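PDB 6ENR: epsin-2 from Saccharomyces cerevisiae, which binds membranes enriched in PtdIns(3,5)P2 and PtdIns(4,5)P2 and is required for endocytosis and the localization of actin, represented here by its ENTH domain. Local coordinates for residues T78-L83 and V92-E97. Residues are numbered along the deposited sequence; the frame is centred on the assembly and turned at random.
Sequences TVLDYL and VLWCRE
The indole of Trp94 meets Leu80 obliquely, at the six-membered ring: CZ3 of Trp94 lies 4.1 Å from CD2 of Leu80. Met56 of helix 49-63 touches the Trp94 side chain and Leu80 as well. The setting is the all-helical ENTH domain of epsin, where helix 70-86 and the short helix 89-97 follow one another in the chain, and the contact illustrates how consecutive helices can be joined through the branched end of one leucine. Leu80 reaches across from helix 70-86. Its CD1 makes the closest touch, 3.6 Å from SG of Cys95, a purely apolar meeting of a methyl and a sulfur. CD2 of Leu80 sits between that sulfur and the indole, with SG of Cys95 4.0 Å away. The backbones stay well apart, with 8.4 Å between CA of Leu80 and CA of Cys95, their nearest pair, and the gap is bridged entirely by side chains.

The two neighbours on helix 89-97 use different first torsions. Trp94 carries its CG anti to the backbone N (chi1 -174°), whereas in Cys95 it is the carbonyl carbon that SG opposes (chi1 -64°); both side chains point toward helix 70-86, and those of Leu80 and Trp94 cross at about a right angle. Leu80 and Cys95 are buried, Trp94 only partly so, and the interface between the two segments is small, 131 Å² over both sides. Other helices close around it: Leu63 of helix 49-63 and Leu129 of helix 120-134 also touch Leu80, and Leu133 lies on Cys95. This joins the helical pair to the interior of the domain. The sulfur touches more than the methyls of Leu80, for SG of Cys95 also sits 3.7 Å from the branch carbon CG of Leu80.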
loop_
_atom_site.group_PDB
_atom_site.type_symbol
_atom_site.label_atom_id
_atom_site.label_comp_id
_atom_site.label_asym_id
_atom_site.label_seq_id
_atom_site.Cartn_x
_atom_site.Cartn_y
_atom_site.Cartn_z
ATOM N N THR A 78 2.342 1.430 -2.561
ATOM C CA THR A 78 3.645 0.730 -2.557
ATOM C C THR A 78 3.754 -0.182 -1.337
ATOM O O THR A 78 4.255 -1.357 -1.428
ATOM C CB THR A 78 4.817 1.730 -2.573
ATOM O OG1 THR A 78 4.682 2.565 -3.747
ATOM C CG2 THR A 78 6.190 0.984 -2.649
ATOM N N VAL A 79 3.373 0.375 -0.170
ATOM C CA VAL A 79 3.368 -0.405 1.106
ATOM C C VAL A 79 2.474 -1.590 0.974
ATOM O O VAL A 79 2.828 -2.693 1.360
ATOM C CB VAL A 79 3.031 0.495 2.364
ATOM C CG1 VAL A 79 2.829 -0.344 3.590
ATOM C CG2 VAL A 79 4.051 1.558 2.594
ATOM N N LEU A 80 1.275 -1.402 0.389
ATOM C CA LEU A 80 0.352 -2.499 0.324
ATOM C C LEU A 80 0.901 -3.638 -0.593
ATOM O O LEU A 80 0.846 -4.825 -0.258
ATOM C CB LEU A 80 -0.981 -1.939 -0.121
ATOM C CG LEU A 80 -2.256 -2.616 0.212
ATOM C CD1 LEU A 80 -2.347 -3.003 1.680
ATOM C CD2 LEU A 80 -3.413 -1.745 -0.272
ATOM N N ASP A 81 1.449 -3.209 -1.716
ATOM C CA ASP A 81 2.025 -4.086 -2.685
ATOM C C ASP A 81 3.102 -4.950 -2.017
ATOM O O ASP A 81 3.172 -6.152 -2.292
ATOM C CB ASP A 81 2.657 -3.265 -3.846
ATOM C CG ASP A 81 2.736 -4.034 -5.165
ATOM O OD1 ASP A 81 1.846 -4.846 -5.433
ATOM O OD2 ASP A 81 3.662 -3.801 -5.972
ATOM N N TYR A 82 3.923 -4.360 -1.141
ATOM C CA TYR A 82 4.975 -5.078 -0.429
ATOM C C TYR A 82 4.363 -6.027 0.612
ATOM O O TYR A 82 4.698 -7.186 0.667
ATOM C CB TYR A 82 5.964 -4.103 0.237
ATOM C CG TYR A 82 7.215 -4.760 0.725
ATOM C CD1 TYR A 82 8.332 -4.886 -0.126
ATOM C CD2 TYR A 82 7.318 -5.241 2.009
ATOM C CE1 TYR A 82 9.522 -5.496 0.318
ATOM C CE2 TYR A 82 8.453 -5.889 2.434
ATOM C CZ TYR A 82 9.558 -6.000 1.550
ATOM O OH TYR A 82 10.641 -6.631 1.979
ATOM N N LEU A 83 3.398 -5.539 1.393
ATOM C CA LEU A 83 2.795 -6.369 2.424
ATOM C C LEU A 83 2.094 -7.606 1.881
ATOM O O LEU A 83 2.089 -8.681 2.511
ATOM C CB LEU A 83 1.845 -5.519 3.266
ATOM C CG LEU A 83 2.449 -4.463 4.156
ATOM C CD1 LEU A 83 1.330 -3.723 4.850
ATOM C CD2 LEU A 83 3.479 -4.990 5.133
ATOM N N VAL A 92 -3.349 -9.614 3.084
ATOM C CA VAL A 92 -4.112 -10.072 1.937
ATOM C C VAL A 92 -5.598 -10.067 2.217
ATOM O O VAL A 92 -6.371 -9.560 1.412
ATOM C CB VAL A 92 -3.671 -11.466 1.461
ATOM C CG1 VAL A 92 -4.347 -11.764 0.145
ATOM C CG2 VAL A 92 -2.175 -11.547 1.266
ATOM N N LEU A 93 -5.995 -10.634 3.353
ATOM C CA LEU A 93 -7.394 -10.679 3.722
ATOM C C LEU A 93 -7.958 -9.318 3.841
ATOM O O LEU A 93 -9.104 -9.084 3.412
ATOM C CB LEU A 93 -7.572 -11.414 5.038
ATOM C CG LEU A 93 -7.283 -12.890 4.990
ATOM C CD1 LEU A 93 -7.292 -13.462 6.398
ATOM C CD2 LEU A 93 -8.350 -13.556 4.074
ATOM N N TRP A 94 -7.171 -8.374 4.440
ATOM C CA TRP A 94 -7.576 -6.969 4.487
ATOM C C TRP A 94 -7.890 -6.384 3.087
ATOM O O TRP A 94 -8.914 -5.685 2.904
ATOM C CB TRP A 94 -6.545 -6.087 5.260
ATOM C CG TRP A 94 -7.018 -4.638 5.446
ATOM C CD1 TRP A 94 -7.629 -4.088 6.569
ATOM C CD2 TRP A 94 -6.931 -3.587 4.489
ATOM N NE1 TRP A 94 -7.966 -2.773 6.321
ATOM C CE2 TRP A 94 -7.494 -2.421 5.081
ATOM C CE3 TRP A 94 -6.348 -3.478 3.191
ATOM C CZ2 TRP A 94 -7.575 -1.203 4.396
ATOM C CZ3 TRP A 94 -6.445 -2.255 2.505
ATOM C CH2 TRP A 94 -7.037 -1.137 3.106
ATOM N N CYS A 95 -7.020 -6.644 2.118
ATOM C CA CYS A 95 -7.240 -6.106 0.738
ATOM C C CYS A 95 -8.511 -6.700 0.113
ATOM O O CYS A 95 -9.375 -5.985 -0.526
ATOM C CB CYS A 95 -6.038 -6.361 -0.183
ATOM S SG CYS A 95 -4.508 -5.552 0.248
ATOM N N ARG A 96 -8.669 -7.998 0.328
ATOM C CA ARG A 96 -9.937 -8.675 -0.082
ATOM C C ARG A 96 -11.224 -8.101 0.578
ATOM O O ARG A 96 -12.191 -7.801 -0.096
ATOM C CB ARG A 96 -9.763 -10.197 0.044
ATOM C CG ARG A 96 -8.838 -10.721 -1.028
ATOM C CD ARG A 96 -9.045 -12.167 -1.464
ATOM N NE ARG A 96 -8.000 -12.399 -2.498
ATOM C CZ ARG A 96 -6.882 -13.120 -2.325
ATOM N NH1 ARG A 96 -6.642 -13.835 -1.200
ATOM N NH2 ARG A 96 -5.985 -13.171 -3.309
ATOM N N GLU A 97 -11.174 -7.790 1.851
ATOM C CA GLU A 97 -12.273 -7.156 2.564
ATOM C C GLU A 97 -12.516 -5.728 2.100
ATOM O O GLU A 97 -13.656 -5.351 1.935
ATOM C CB GLU A 97 -12.009 -7.194 4.102
ATOM C CG GLU A 97 -12.120 -8.621 4.646
ATOM C CD GLU A 97 -11.210 -9.018 5.821
ATOM O OE1 GLU A 97 -10.484 -8.184 6.441
ATOM O OE2 GLU A 97 -11.248 -10.232 6.141
#